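Hemolysin-related protein (PDB 6MLT) probably mediates adhesion within the Vibrio cholerae biofilm as a secreted matrix protein that binds calcium and probably carbohydrate. Local coordinates at residues 137-142 with 176-181; 221-226 with 519-524; 240-245 with 473-478; 251-256 with 445-450; 269-274 with 452-457. All blocks are in the same frame, centred on the assembly; numbering follows the deposited sequence.

In the fold
All five contacts lie in the beta-propeller, whose blades are mostly four-stranded antiparallel sheets, and away from its metal sites. Contact 1 is the surface contact: two hydroxyls and a water join neighbouring blades. Its Trp-181 touches Trp-222 of contact 2, a buried aromatic cluster. Contacts 2, 3 and 4 all reach the sheet of strands 224-227, 236-241, 252-256 and 262-266. Contact 3 is partly buried and mixes packing with water bridges. Contact 4 is buried and wholly apolar, packing strand 252-256 on strand 443-448. Contact 5 is also buried but polar. Its strand 452-457 is the sheet neighbour of strand 443-448, and its centre is about 6 Å from that of contact 4.

Contact 1: 137-142 with 176-181; sequences LKSASG and LFSHDW
Ser-139 OG is gripped from two directions, by the hydroxyl of Ser-178 and by a water. The bond between Ser-139 OG and Ser-178 OG is short, at 2.6 Å, and either hydroxyl could be its donor. The two side chains meet tip to tip. Ser-139 reaches across because its OG lies opposite the backbone N (chi1 180°). Ser-178 OG instead sits beside its own backbone N. The water lies 2.7 Å from Ser-139 OG and donates a longer bond of 3.2 Å to His-179 O. The loop is therefore tied to two successive residues, directly and through water. The backbones stay apart, with Ser-139 CA 6.1 Å from Ser-178 CA. The CB of His-179 points away from the loop, and His-179 ND1 donates a nearly straight 2.8 Å bond to the carbonyl of the next residue, Asp-180 O. Nearby, Tyr-169 OH bonds to Ser-139 N, and Asp-166 OD2 to Ala-140 N. These bonds hold the loop against the same sheet. The contact joins the loop after strand 132-137 to the end of strand 174-178. Both strands are outer strands of their sheets. The contact is a surface tie between consecutive blades of a beta-propeller.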
# COMPACT_ATOMS: atom_id res chain seq x y z
N LEU A 137 -6.34 19.87 22.66
CA LEU A 137 -7.14 21.00 22.21
C LEU A 137 -6.96 21.20 20.71
O LEU A 137 -5.83 21.29 20.21
CB LEU A 137 -6.73 22.26 22.96
CG LEU A 137 -7.56 23.52 22.70
CD1 LEU A 137 -8.96 23.37 23.25
CD2 LEU A 137 -6.87 24.74 23.31
N LYS A 138 -8.08 21.31 19.99
CA LYS A 138 -8.03 21.38 18.54
C LYS A 138 -7.69 22.78 18.05
O LYS A 138 -7.90 23.79 18.75
CB LYS A 138 -9.37 20.94 17.94
CG LYS A 138 -9.66 19.45 18.12
CD LYS A 138 -10.93 19.02 17.41
CE LYS A 138 -12.15 19.65 18.04
NZ LYS A 138 -13.42 19.13 17.43
N SER A 139 -7.20 22.85 16.82
CA SER A 139 -6.91 24.13 16.18
C SER A 139 -8.19 24.87 15.84
O SER A 139 -8.33 26.06 16.15
CB SER A 139 -6.07 23.90 14.92
OG SER A 139 -5.78 25.12 14.29
N ALA A 140 -9.13 24.20 15.19
CA ALA A 140 -10.37 24.81 14.74
C ALA A 140 -11.53 24.34 15.60
O ALA A 140 -11.39 23.48 16.47
CB ALA A 140 -10.61 24.49 13.26
N SER A 141 -12.70 24.91 15.34
CA SER A 141 -13.91 24.52 16.04
C SER A 141 -15.00 24.21 15.03
O SER A 141 -14.95 24.64 13.87
CB SER A 141 -14.37 25.62 17.01
OG SER A 141 -14.28 26.89 16.40
N GLY A 142 -15.97 23.42 15.47
CA GLY A 142 -17.10 23.12 14.62
C GLY A 142 -16.74 22.18 13.48
O GLY A 142 -15.82 21.35 13.57
N LEU A 176 0.77 20.71 16.53
CA LEU A 176 2.07 21.03 15.93
C LEU A 176 1.97 22.11 14.85
O LEU A 176 2.77 23.04 14.84
CB LEU A 176 2.71 19.77 15.33
CG LEU A 176 3.07 18.67 16.33
CD1 LEU A 176 3.54 17.42 15.61
CD2 LEU A 176 4.15 19.16 17.30
N PHE A 177 1.01 21.97 13.94
CA PHE A 177 0.70 23.04 13.00
C PHE A 177 -0.74 22.89 12.54
O PHE A 177 -1.29 21.79 12.53
CB PHE A 177 1.68 23.07 11.80
CG PHE A 177 1.51 21.96 10.77
CD1 PHE A 177 2.28 20.81 10.84
CD2 PHE A 177 0.66 22.11 9.69
CE1 PHE A 177 2.17 19.81 9.88
CE2 PHE A 177 0.54 21.12 8.72
CZ PHE A 177 1.30 19.96 8.81
N SER A 178 -1.33 24.03 12.18
CA SER A 178 -2.72 24.14 11.75
C SER A 178 -2.81 24.20 10.23
O SER A 178 -1.91 24.71 9.55
CB SER A 178 -3.37 25.40 12.33
OG SER A 178 -3.28 25.47 13.73
N HIS A 179 -3.93 23.71 9.70
CA HIS A 179 -4.26 23.95 8.30
C HIS A 179 -5.78 24.03 8.16
O HIS A 179 -6.54 23.60 9.04
CB HIS A 179 -3.66 22.88 7.36
CG HIS A 179 -4.04 21.47 7.68
ND1 HIS A 179 -5.32 20.97 7.50
CD2 HIS A 179 -3.30 20.42 8.14
CE1 HIS A 179 -5.35 19.70 7.85
NE2 HIS A 179 -4.14 19.34 8.24
N ASP A 180 -6.20 24.61 7.04
CA ASP A 180 -7.61 24.70 6.69
C ASP A 180 -8.23 23.31 6.64
O ASP A 180 -7.55 22.30 6.42
CB ASP A 180 -7.79 25.37 5.33
CG ASP A 180 -7.45 26.85 5.35
OD1 ASP A 180 -7.62 27.48 6.41
OD2 ASP A 180 -7.04 27.38 4.29
N TRP A 181 -9.54 23.26 6.80
CA TRP A 181 -10.26 21.99 6.85
C TRP A 181 -9.88 21.08 5.70
O TRP A 181 -9.90 21.48 4.53
CB TRP A 181 -11.76 22.24 6.84
CG TRP A 181 -12.54 20.96 6.74
CD1 TRP A 181 -12.74 20.05 7.73
CD2 TRP A 181 -13.21 20.46 5.58
NE1 TRP A 181 -13.51 19.01 7.26
CE2 TRP A 181 -13.81 19.23 5.95
CE3 TRP A 181 -13.38 20.92 4.28
CZ2 TRP A 181 -14.55 18.47 5.06
CZ3 TRP A 181 -14.11 20.17 3.39
CH2 TRP A 181 -14.69 18.95 3.79
O HOH W 1 -6.90 25.04 11.82

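Contact 2: 221-226 with 519-524; sequences VWFSSV and TLWEYP
The backbones stay well apart, the nearest CA atoms being those of Phe-223 and Trp-521 at 9.7 Å, so large side chains must span the gap. Trp-222, Phe-223 and Trp-521 do this as an aromatic cluster. Trp-222 and Phe-223 both press on one face of the Trp-521 indole, but over different parts of it. Trp-222 presents the edge of its six-membered ring to the six-membered ring of Trp-521. This edge-to-face pair has its centroids 4.9 Å apart and its planes at 64°. The closest approach is 3.7 Å, from Trp-222 CH2 to Trp-521 CZ3. Phe-223 covers the pyrrole end. Its CE2 lies 3.7 Å from Trp-521 CD1, and the ring planes are inclined at 45°. Trp-521 has CG in the crowded position between its backbone N and carbonyl carbon (chi1 43°), which turns the indole toward the two rings. Leu-520 CB lies 3.6 Å above the opposite face, so the indole is sandwiched. The Leu-520 backbone is steadied in turn, as Leu-520 N donates a 2.9 Å bond to the syn lone pair of Glu-522 OE1. Trp-222 also rests on Pro-242. The contact joins the approach to strand 224-227 with the loop leading to strand 525-527, elements of two blades that do not follow each other in the propeller. No hydrogen bond crosses between these segments. Cohesion here comes from dispersion, burial of apolar surface and the weak electrostatics of an aromatic edge against an indole face.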
# COMPACT_ATOMS: atom_id res chain seq x y z
N VAL A 221 -10.18 18.47 -2.40
CA VAL A 221 -9.57 17.17 -2.64
C VAL A 221 -9.83 16.30 -1.41
O VAL A 221 -9.49 16.68 -0.29
CB VAL A 221 -8.06 17.30 -2.90
CG1 VAL A 221 -7.44 15.94 -3.11
CG2 VAL A 221 -7.79 18.20 -4.10
N TRP A 222 -10.44 15.15 -1.64
CA TRP A 222 -10.83 14.24 -0.56
C TRP A 222 -9.74 13.18 -0.39
O TRP A 222 -8.57 13.56 -0.29
CB TRP A 222 -12.24 13.71 -0.85
CG TRP A 222 -13.31 14.65 -0.41
CD1 TRP A 222 -13.59 15.88 -0.93
CD2 TRP A 222 -14.26 14.43 0.64
NE1 TRP A 222 -14.65 16.44 -0.26
CE2 TRP A 222 -15.09 15.57 0.70
CE3 TRP A 222 -14.49 13.38 1.53
CZ2 TRP A 222 -16.13 15.69 1.62
CZ3 TRP A 222 -15.53 13.50 2.44
CH2 TRP A 222 -16.33 14.64 2.48
N PHE A 223 -10.06 11.89 -0.37
CA PHE A 223 -9.10 10.89 0.07
C PHE A 223 -8.08 10.59 -1.01
O PHE A 223 -8.34 10.75 -2.21
CB PHE A 223 -9.83 9.62 0.51
CG PHE A 223 -10.72 9.84 1.70
CD1 PHE A 223 -10.17 9.87 2.98
CD2 PHE A 223 -12.08 10.03 1.56
CE1 PHE A 223 -10.98 10.08 4.08
CE2 PHE A 223 -12.88 10.25 2.67
CZ PHE A 223 -12.33 10.27 3.93
N SER A 224 -6.91 10.15 -0.57
CA SER A 224 -5.80 9.86 -1.44
C SER A 224 -5.22 8.50 -1.06
O SER A 224 -5.47 7.96 0.02
CB SER A 224 -4.72 10.95 -1.35
OG SER A 224 -4.22 11.04 -0.03
N SER A 225 -4.45 7.96 -2.00
CA SER A 225 -3.72 6.72 -1.87
C SER A 225 -2.31 6.96 -2.37
O SER A 225 -2.10 7.76 -3.29
CB SER A 225 -4.37 5.59 -2.70
OG SER A 225 -5.73 5.39 -2.37
N VAL A 226 -1.35 6.25 -1.79
CA VAL A 226 0.02 6.27 -2.29
C VAL A 226 0.34 4.87 -2.79
O VAL A 226 -0.09 3.87 -2.20
CB VAL A 226 1.02 6.73 -1.20
CG1 VAL A 226 0.99 5.81 0.00
CG2 VAL A 226 2.42 6.83 -1.77
N THR A 519 -25.45 6.14 2.22
CA THR A 519 -24.09 6.23 1.69
C THR A 519 -23.46 7.59 1.99
O THR A 519 -24.06 8.65 1.76
CB THR A 519 -23.99 5.94 0.19
OG1 THR A 519 -24.59 6.99 -0.58
CG2 THR A 519 -24.66 4.60 -0.15
N LEU A 520 -22.26 7.53 2.56
CA LEU A 520 -21.36 8.66 2.63
C LEU A 520 -20.09 8.22 1.93
O LEU A 520 -20.04 8.17 0.69
CB LEU A 520 -21.16 9.08 4.09
CG LEU A 520 -22.35 9.74 4.77
CD1 LEU A 520 -22.08 9.86 6.26
CD2 LEU A 520 -22.63 11.10 4.15
N TRP A 521 -19.05 7.83 2.67
CA TRP A 521 -17.83 7.29 2.07
C TRP A 521 -17.34 6.04 2.79
O TRP A 521 -16.15 5.72 2.72
CB TRP A 521 -16.74 8.38 2.03
CG TRP A 521 -16.65 9.16 3.29
CD1 TRP A 521 -15.86 8.89 4.37
CD2 TRP A 521 -17.40 10.34 3.62
NE1 TRP A 521 -16.07 9.84 5.35
CE2 TRP A 521 -17.02 10.73 4.92
CE3 TRP A 521 -18.36 11.09 2.94
CZ2 TRP A 521 -17.56 11.83 5.56
CZ3 TRP A 521 -18.90 12.20 3.58
CH2 TRP A 521 -18.50 12.56 4.87
N GLU A 522 -18.24 5.32 3.47
CA GLU A 522 -17.86 4.09 4.15
C GLU A 522 -17.53 3.00 3.13
O GLU A 522 -17.85 3.11 1.95
CB GLU A 522 -19.00 3.64 5.08
CG GLU A 522 -20.22 3.00 4.38
CD GLU A 522 -21.32 3.99 3.95
OE1 GLU A 522 -21.04 5.20 3.72
OE2 GLU A 522 -22.48 3.53 3.82
N TYR A 523 -16.87 1.94 3.61
CA TYR A 523 -16.63 0.78 2.77
C TYR A 523 -16.66 -0.47 3.65
O TYR A 523 -16.52 -0.38 4.87
CB TYR A 523 -15.29 0.88 2.02
CG TYR A 523 -14.09 1.23 2.88
CD1 TYR A 523 -13.54 0.32 3.77
CD2 TYR A 523 -13.50 2.49 2.81
CE1 TYR A 523 -12.45 0.64 4.57
CE2 TYR A 523 -12.39 2.82 3.60
CZ TYR A 523 -11.88 1.88 4.47
OH TYR A 523 -10.78 2.18 5.26
N PRO A 524 -16.86 -1.64 3.05
CA PRO A 524 -16.74 -2.88 3.82
C PRO A 524 -15.28 -3.21 4.09
O PRO A 524 -14.38 -2.78 3.36
CB PRO A 524 -17.39 -3.94 2.92
CG PRO A 524 -17.98 -3.18 1.75
CD PRO A 524 -17.23 -1.90 1.66

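Contact 3: 240-245 with 473-478; sequences SVPASL and SGKIGV
Lys-475 reaches Pro-242 with CG beside its backbone N and chi2 and chi3 extended, then bends at chi4 (64°) to bring NZ round toward Ala-243 O. The contact joins different blades of the beta-propeller. Segment 240-245 is the end of strand 236-241 and the turn after it. Segment 473-478 lies in the loop that passes from the next blade, at strand 462-467, to the one after it, at strand 478-481. The lysine methylenes lie on the proline ring. Lys-475 CE is 3.9 Å from Pro-242 CG, and Lys-475 CG is 4.0 Å from Pro-242 CB. The ammonium group does not bond directly to Ala-243 O, which is 4.3 Å from Lys-475 NZ. Water fills that step. One water accepts from Lys-475 NZ at 2.7 Å and donates both to Ala-243 O and to Ser-473 O. It thus bridges both segments at three points. Segment 473-478 is shaped by an ST turn, in which Ser-473 OG accepts from Lys-475 N at 2.9 Å. Ser-473 OG also bonds to Leu-520 O, and Lys-475 O to Ser-275 OG. Gly-474, between Ser-473 and Lys-475, has a positive phi, which glycine tolerates easily, and it packs loosely against the proline. A second water donates to Ala-243 O at 2.8 Å, while its bond from Lys-475 NZ is weak, at 3.4 Å.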
# COMPACT_ATOMS: atom_id res chain seq x y z
N SER A 240 -8.80 12.04 -5.33
CA SER A 240 -10.19 12.13 -5.79
C SER A 240 -10.77 13.49 -5.42
O SER A 240 -10.62 13.94 -4.28
CB SER A 240 -11.05 11.02 -5.17
OG SER A 240 -10.75 9.74 -5.69
N VAL A 241 -11.45 14.12 -6.38
CA VAL A 241 -12.23 15.33 -6.15
C VAL A 241 -13.69 15.00 -6.45
O VAL A 241 -14.04 14.85 -7.63
CB VAL A 241 -11.74 16.49 -7.03
CG1 VAL A 241 -12.57 17.75 -6.78
CG2 VAL A 241 -10.26 16.77 -6.77
N PRO A 242 -14.56 14.88 -5.46
CA PRO A 242 -15.94 14.44 -5.75
C PRO A 242 -16.84 15.54 -6.27
O PRO A 242 -17.76 15.28 -7.05
CB PRO A 242 -16.43 13.92 -4.39
CG PRO A 242 -15.60 14.63 -3.37
CD PRO A 242 -14.26 14.85 -4.02
N ALA A 243 -16.58 16.78 -5.86
CA ALA A 243 -17.44 17.90 -6.22
C ALA A 243 -18.89 17.56 -5.88
O ALA A 243 -19.16 16.95 -4.85
CB ALA A 243 -17.27 18.23 -7.70
N SER A 244 -19.84 17.94 -6.74
CA SER A 244 -21.24 17.66 -6.48
C SER A 244 -21.93 17.28 -7.78
O SER A 244 -21.41 17.52 -8.88
CB SER A 244 -21.95 18.87 -5.85
OG SER A 244 -22.17 19.86 -6.84
N LEU A 245 -23.12 16.71 -7.66
CA LEU A 245 -23.83 16.25 -8.84
C LEU A 245 -24.22 17.41 -9.75
O LEU A 245 -24.39 17.20 -10.96
CB LEU A 245 -25.06 15.45 -8.44
CG LEU A 245 -25.79 14.68 -9.54
CD1 LEU A 245 -24.85 13.72 -10.26
CD2 LEU A 245 -26.97 13.94 -8.94
N SER A 473 -24.97 10.43 -2.92
CA SER A 473 -23.73 10.84 -2.26
C SER A 473 -22.62 11.11 -3.27
O SER A 473 -22.04 12.20 -3.28
CB SER A 473 -23.29 9.76 -1.27
OG SER A 473 -21.89 9.77 -1.03
N GLY A 474 -22.33 10.13 -4.13
CA GLY A 474 -21.20 10.24 -5.03
C GLY A 474 -19.85 10.11 -4.36
O GLY A 474 -18.84 10.42 -4.98
N LYS A 475 -19.81 9.67 -3.10
CA LYS A 475 -18.55 9.53 -2.37
C LYS A 475 -18.32 8.13 -1.82
O LYS A 475 -17.30 7.90 -1.16
CB LYS A 475 -18.49 10.54 -1.22
CG LYS A 475 -18.62 12.00 -1.65
CD LYS A 475 -18.39 12.95 -0.47
CE LYS A 475 -18.58 14.41 -0.86
NZ LYS A 475 -19.99 14.70 -1.27
N ILE A 476 -19.22 7.18 -2.08
CA ILE A 476 -19.18 5.90 -1.39
C ILE A 476 -17.83 5.22 -1.61
O ILE A 476 -17.21 5.34 -2.67
CB ILE A 476 -20.34 4.99 -1.81
CG1 ILE A 476 -20.40 3.72 -0.95
CG2 ILE A 476 -20.23 4.61 -3.30
CD1 ILE A 476 -20.71 3.98 0.53
N GLY A 477 -17.38 4.50 -0.59
CA GLY A 477 -16.06 3.91 -0.62
C GLY A 477 -16.03 2.52 -1.22
O GLY A 477 -17.06 1.90 -1.50
N VAL A 478 -14.80 2.04 -1.42
CA VAL A 478 -14.51 0.69 -1.87
C VAL A 478 -13.30 0.20 -1.08
O VAL A 478 -12.56 0.99 -0.49
CB VAL A 478 -14.21 0.63 -3.38
CG1 VAL A 478 -15.43 1.05 -4.19
CG2 VAL A 478 -13.02 1.53 -3.72
O HOH W 2 -20.05 14.44 -3.94
O HOH W 3 -18.75 17.72 -2.22

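Contact 4: 251-256 with 445-450; sequences SEIAVL and IVYAGY
Two neighbouring blades of the beta-propeller pack face to face here, through strands 252-256 and 445-448. The strands run nearly antiparallel, with an angle of 156° between their directions. Their axes are 10.0 Å apart at closest, a separation filled by side chains rather than backbone bonds. Ile-253 is the most covered residue and meets both Tyr-447 and Ile-445. Ile-253 has CG1 trans to N, and its chi2 of 145° departs from a staggered value. This brings CD1 obliquely against the tyrosine ring, 3.4 Å from Tyr-447 CD1, which is tight. Its other branch lies farther along the same ring, with Ile-253 CG2 3.9 Å from Tyr-447 CE1. Ile-253 CD1 also meets Ile-445 CG2 at 3.9 Å, so one methyl wedges between two residues of the opposing strand. The next pair continues the layer, with Val-255 CG2 3.8 Å from Ile-445 CD1. Trp-264 extends the same layer by touching both Val-255 and Ile-445. Tyr-456 lies against Tyr-447 from the adjacent strand. All four contact residues are buried, and neither a hydrogen bond nor a charge pair crosses between the segments. The blades are held here by close fit and the hydrophobic effect.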
# COMPACT_ATOMS: atom_id res chain seq x y z
N SER A 251 -15.32 17.55 -10.81
CA SER A 251 -14.83 16.31 -10.23
C SER A 251 -13.68 15.76 -11.06
O SER A 251 -13.50 16.10 -12.23
CB SER A 251 -15.96 15.28 -10.13
OG SER A 251 -16.40 14.86 -11.42
N GLU A 252 -12.89 14.90 -10.43
CA GLU A 252 -11.82 14.23 -11.16
C GLU A 252 -11.22 13.12 -10.30
O GLU A 252 -11.43 13.06 -9.08
CB GLU A 252 -10.72 15.21 -11.58
CG GLU A 252 -9.92 15.79 -10.43
CD GLU A 252 -8.83 16.74 -10.92
OE1 GLU A 252 -9.11 17.95 -11.07
OE2 GLU A 252 -7.71 16.26 -11.18
N ILE A 253 -10.51 12.23 -10.97
CA ILE A 253 -9.54 11.34 -10.35
C ILE A 253 -8.20 11.62 -11.03
O ILE A 253 -8.15 11.84 -12.25
CB ILE A 253 -9.93 9.86 -10.49
CG1 ILE A 253 -8.87 8.99 -9.81
CG2 ILE A 253 -10.07 9.47 -11.96
CD1 ILE A 253 -9.42 7.77 -9.14
N ALA A 254 -7.13 11.65 -10.25
CA ALA A 254 -5.84 12.02 -10.80
C ALA A 254 -4.74 11.24 -10.11
O ALA A 254 -4.87 10.85 -8.95
CB ALA A 254 -5.59 13.53 -10.67
N VAL A 255 -3.67 11.00 -10.85
CA VAL A 255 -2.44 10.43 -10.32
C VAL A 255 -1.37 11.50 -10.41
O VAL A 255 -1.10 12.02 -11.50
CB VAL A 255 -2.03 9.16 -11.07
CG1 VAL A 255 -0.70 8.64 -10.53
CG2 VAL A 255 -3.11 8.10 -10.95
N LEU A 256 -0.77 11.82 -9.27
CA LEU A 256 0.27 12.82 -9.19
C LEU A 256 1.61 12.15 -8.90
O LEU A 256 1.68 11.13 -8.21
CB LEU A 256 -0.03 13.83 -8.08
CG LEU A 256 -1.43 14.43 -8.08
CD1 LEU A 256 -1.59 15.35 -6.88
CD2 LEU A 256 -1.68 15.18 -9.37
N ILE A 445 -6.49 1.00 -10.15
CA ILE A 445 -7.07 2.03 -9.30
C ILE A 445 -8.58 1.95 -9.48
O ILE A 445 -9.07 2.10 -10.61
CB ILE A 445 -6.55 3.43 -9.67
CG1 ILE A 445 -5.04 3.50 -9.49
CG2 ILE A 445 -7.24 4.49 -8.84
CD1 ILE A 445 -4.39 4.54 -10.39
N VAL A 446 -9.31 1.73 -8.40
CA VAL A 446 -10.75 1.54 -8.49
C VAL A 446 -11.44 2.51 -7.54
O VAL A 446 -10.95 2.76 -6.43
CB VAL A 446 -11.16 0.09 -8.19
CG1 VAL A 446 -10.83 -0.30 -6.75
CG2 VAL A 446 -12.64 -0.14 -8.50
N TYR A 447 -12.57 3.06 -7.98
CA TYR A 447 -13.34 3.98 -7.16
C TYR A 447 -14.79 4.00 -7.64
O TYR A 447 -15.09 3.64 -8.78
CB TYR A 447 -12.76 5.40 -7.18
CG TYR A 447 -13.08 6.19 -8.43
CD1 TYR A 447 -12.31 6.04 -9.59
CD2 TYR A 447 -14.12 7.11 -8.45
CE1 TYR A 447 -12.58 6.78 -10.72
CE2 TYR A 447 -14.40 7.85 -9.58
CZ TYR A 447 -13.63 7.69 -10.71
OH TYR A 447 -13.91 8.43 -11.84
N ALA A 448 -15.66 4.44 -6.74
CA ALA A 448 -17.08 4.58 -7.03
C ALA A 448 -17.43 6.05 -7.23
O ALA A 448 -17.01 6.90 -6.44
CB ALA A 448 -17.93 4.00 -5.90
N GLY A 449 -18.18 6.34 -8.29
CA GLY A 449 -18.73 7.65 -8.52
C GLY A 449 -20.21 7.69 -8.22
O GLY A 449 -20.76 6.84 -7.51
N TYR A 450 -20.88 8.71 -8.78
CA TYR A 450 -22.33 8.80 -8.59
C TYR A 450 -23.07 7.64 -9.24
O TYR A 450 -24.11 7.21 -8.73
CB TYR A 450 -22.86 10.12 -9.15
CG TYR A 450 -22.72 11.29 -8.20
CD1 TYR A 450 -23.63 11.47 -7.16
CD2 TYR A 450 -21.70 12.21 -8.34
CE1 TYR A 450 -23.51 12.53 -6.29
CE2 TYR A 450 -21.57 13.28 -7.47
CZ TYR A 450 -22.48 13.43 -6.45
OH TYR A 450 -22.36 14.49 -5.58

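Contact 5: 269-274 with 452-457; sequences LSNPGG and AVDMYD
Asn-271 uses both ends of its side-chain amide to hold the start of strand 452-457. A chi1 of -178° extends the amide away from the Asn-271 backbone N, across to Ala-452 and Asp-454. Asn-271 OD1 accepts from Ala-452 N at 3.0 Å, though the bond is bent and the donor lies above the carbonyl plane. The same oxygen also accepts from Tyr-451 N, so two successive backbone N-H groups converge on it. Asn-271 ND2 has two acceptors. It donates to Ala-452 O at 3.0 Å, a moderately bent bond to a partner tilted from the amide plane. Its straighter bond goes to Asp-454 OD2 at 2.9 Å, with an N-H...O angle of 166°. That oxygen lies nearly in the amide plane, but it is met from above the plane of its own carboxylate. The two flat groups are turned 73° against each other. Asp-454 is held on its other oxygen too, since OD1 bonds to Ser-465 OG. The buried amide and carboxylate thus each have partners at both ends. The loop after strand 262-266 is thereby fastened to the next blade. This loop then leads into strand 277-279, the outer strand of the same sheet, in which strand 452-457 lies between strands 443-448 and 462-467.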
# COMPACT_ATOMS: atom_id res chain seq x y z
N LEU A 269 -17.81 12.84 -17.13
CA LEU A 269 -19.18 13.33 -16.97
C LEU A 269 -20.20 12.20 -17.00
O LEU A 269 -21.31 12.38 -16.48
CB LEU A 269 -19.49 14.36 -18.04
CG LEU A 269 -18.64 15.64 -17.98
CD1 LEU A 269 -18.96 16.56 -19.15
CD2 LEU A 269 -18.84 16.38 -16.66
N SER A 270 -19.86 11.05 -17.59
CA SER A 270 -20.74 9.89 -17.55
C SER A 270 -20.72 9.17 -16.20
O SER A 270 -21.57 8.30 -15.97
CB SER A 270 -20.37 8.91 -18.66
OG SER A 270 -19.17 8.22 -18.35
N ASN A 271 -19.76 9.49 -15.32
CA ASN A 271 -19.72 8.95 -13.97
C ASN A 271 -18.93 9.91 -13.09
O ASN A 271 -17.78 9.64 -12.74
CB ASN A 271 -19.08 7.56 -13.95
CG ASN A 271 -19.05 6.94 -12.55
OD1 ASN A 271 -19.94 7.19 -11.73
ND2 ASN A 271 -18.03 6.13 -12.29
N PRO A 272 -19.52 11.04 -12.74
CA PRO A 272 -18.80 12.05 -11.96
C PRO A 272 -18.71 11.65 -10.49
O PRO A 272 -19.22 10.61 -10.07
CB PRO A 272 -19.66 13.31 -12.15
CG PRO A 272 -21.03 12.77 -12.32
CD PRO A 272 -20.88 11.48 -13.09
N GLY A 273 -18.06 12.50 -9.72
CA GLY A 273 -17.91 12.25 -8.31
C GLY A 273 -16.73 11.35 -8.00
O GLY A 273 -15.82 11.16 -8.82
N GLY A 274 -16.77 10.77 -6.80
CA GLY A 274 -15.69 9.95 -6.31
C GLY A 274 -14.88 10.65 -5.23
O GLY A 274 -14.33 11.73 -5.48
N ALA A 452 -21.31 4.65 -11.08
CA ALA A 452 -20.65 3.38 -11.36
C ALA A 452 -19.34 3.26 -10.59
O ALA A 452 -18.77 4.26 -10.13
CB ALA A 452 -20.36 3.22 -12.86
N VAL A 453 -18.87 2.02 -10.49
CA VAL A 453 -17.54 1.70 -9.99
C VAL A 453 -16.64 1.47 -11.20
O VAL A 453 -16.93 0.61 -12.04
CB VAL A 453 -17.56 0.46 -9.08
CG1 VAL A 453 -16.14 0.06 -8.66
CG2 VAL A 453 -18.44 0.70 -7.86
N ASP A 454 -15.55 2.24 -11.29
CA ASP A 454 -14.65 2.22 -12.43
C ASP A 454 -13.26 1.78 -12.00
O ASP A 454 -12.74 2.24 -10.98
CB ASP A 454 -14.57 3.60 -13.09
CG ASP A 454 -15.87 4.00 -13.76
OD1 ASP A 454 -16.76 3.13 -13.88
OD2 ASP A 454 -16.02 5.18 -14.16
N MET A 455 -12.66 0.91 -12.81
CA MET A 455 -11.30 0.41 -12.61
C MET A 455 -10.40 0.99 -13.69
O MET A 455 -10.72 0.91 -14.88
CB MET A 455 -11.27 -1.12 -12.67
CG MET A 455 -9.88 -1.74 -12.63
SD MET A 455 -9.14 -1.67 -11.00
CE MET A 455 -10.17 -2.85 -10.13
N TYR A 456 -9.27 1.56 -13.27
CA TYR A 456 -8.27 2.12 -14.16
C TYR A 456 -6.94 1.38 -14.01
O TYR A 456 -6.59 0.93 -12.92
CB TYR A 456 -8.05 3.61 -13.87
CG TYR A 456 -9.18 4.48 -14.39
CD1 TYR A 456 -10.35 4.64 -13.66
CD2 TYR A 456 -9.07 5.12 -15.61
CE1 TYR A 456 -11.38 5.42 -14.14
CE2 TYR A 456 -10.10 5.91 -16.10
CZ TYR A 456 -11.25 6.05 -15.36
OH TYR A 456 -12.29 6.83 -15.83
N ASP A 457 -6.19 1.27 -15.11
CA ASP A 457 -4.84 0.75 -15.00
C ASP A 457 -3.88 1.88 -14.62
O ASP A 457 -4.27 3.04 -14.46
CB ASP A 457 -4.42 0.02 -16.29
CG ASP A 457 -4.21 0.95 -17.47
OD1 ASP A 457 -4.12 2.19 -17.31
OD2 ASP A 457 -4.14 0.42 -18.60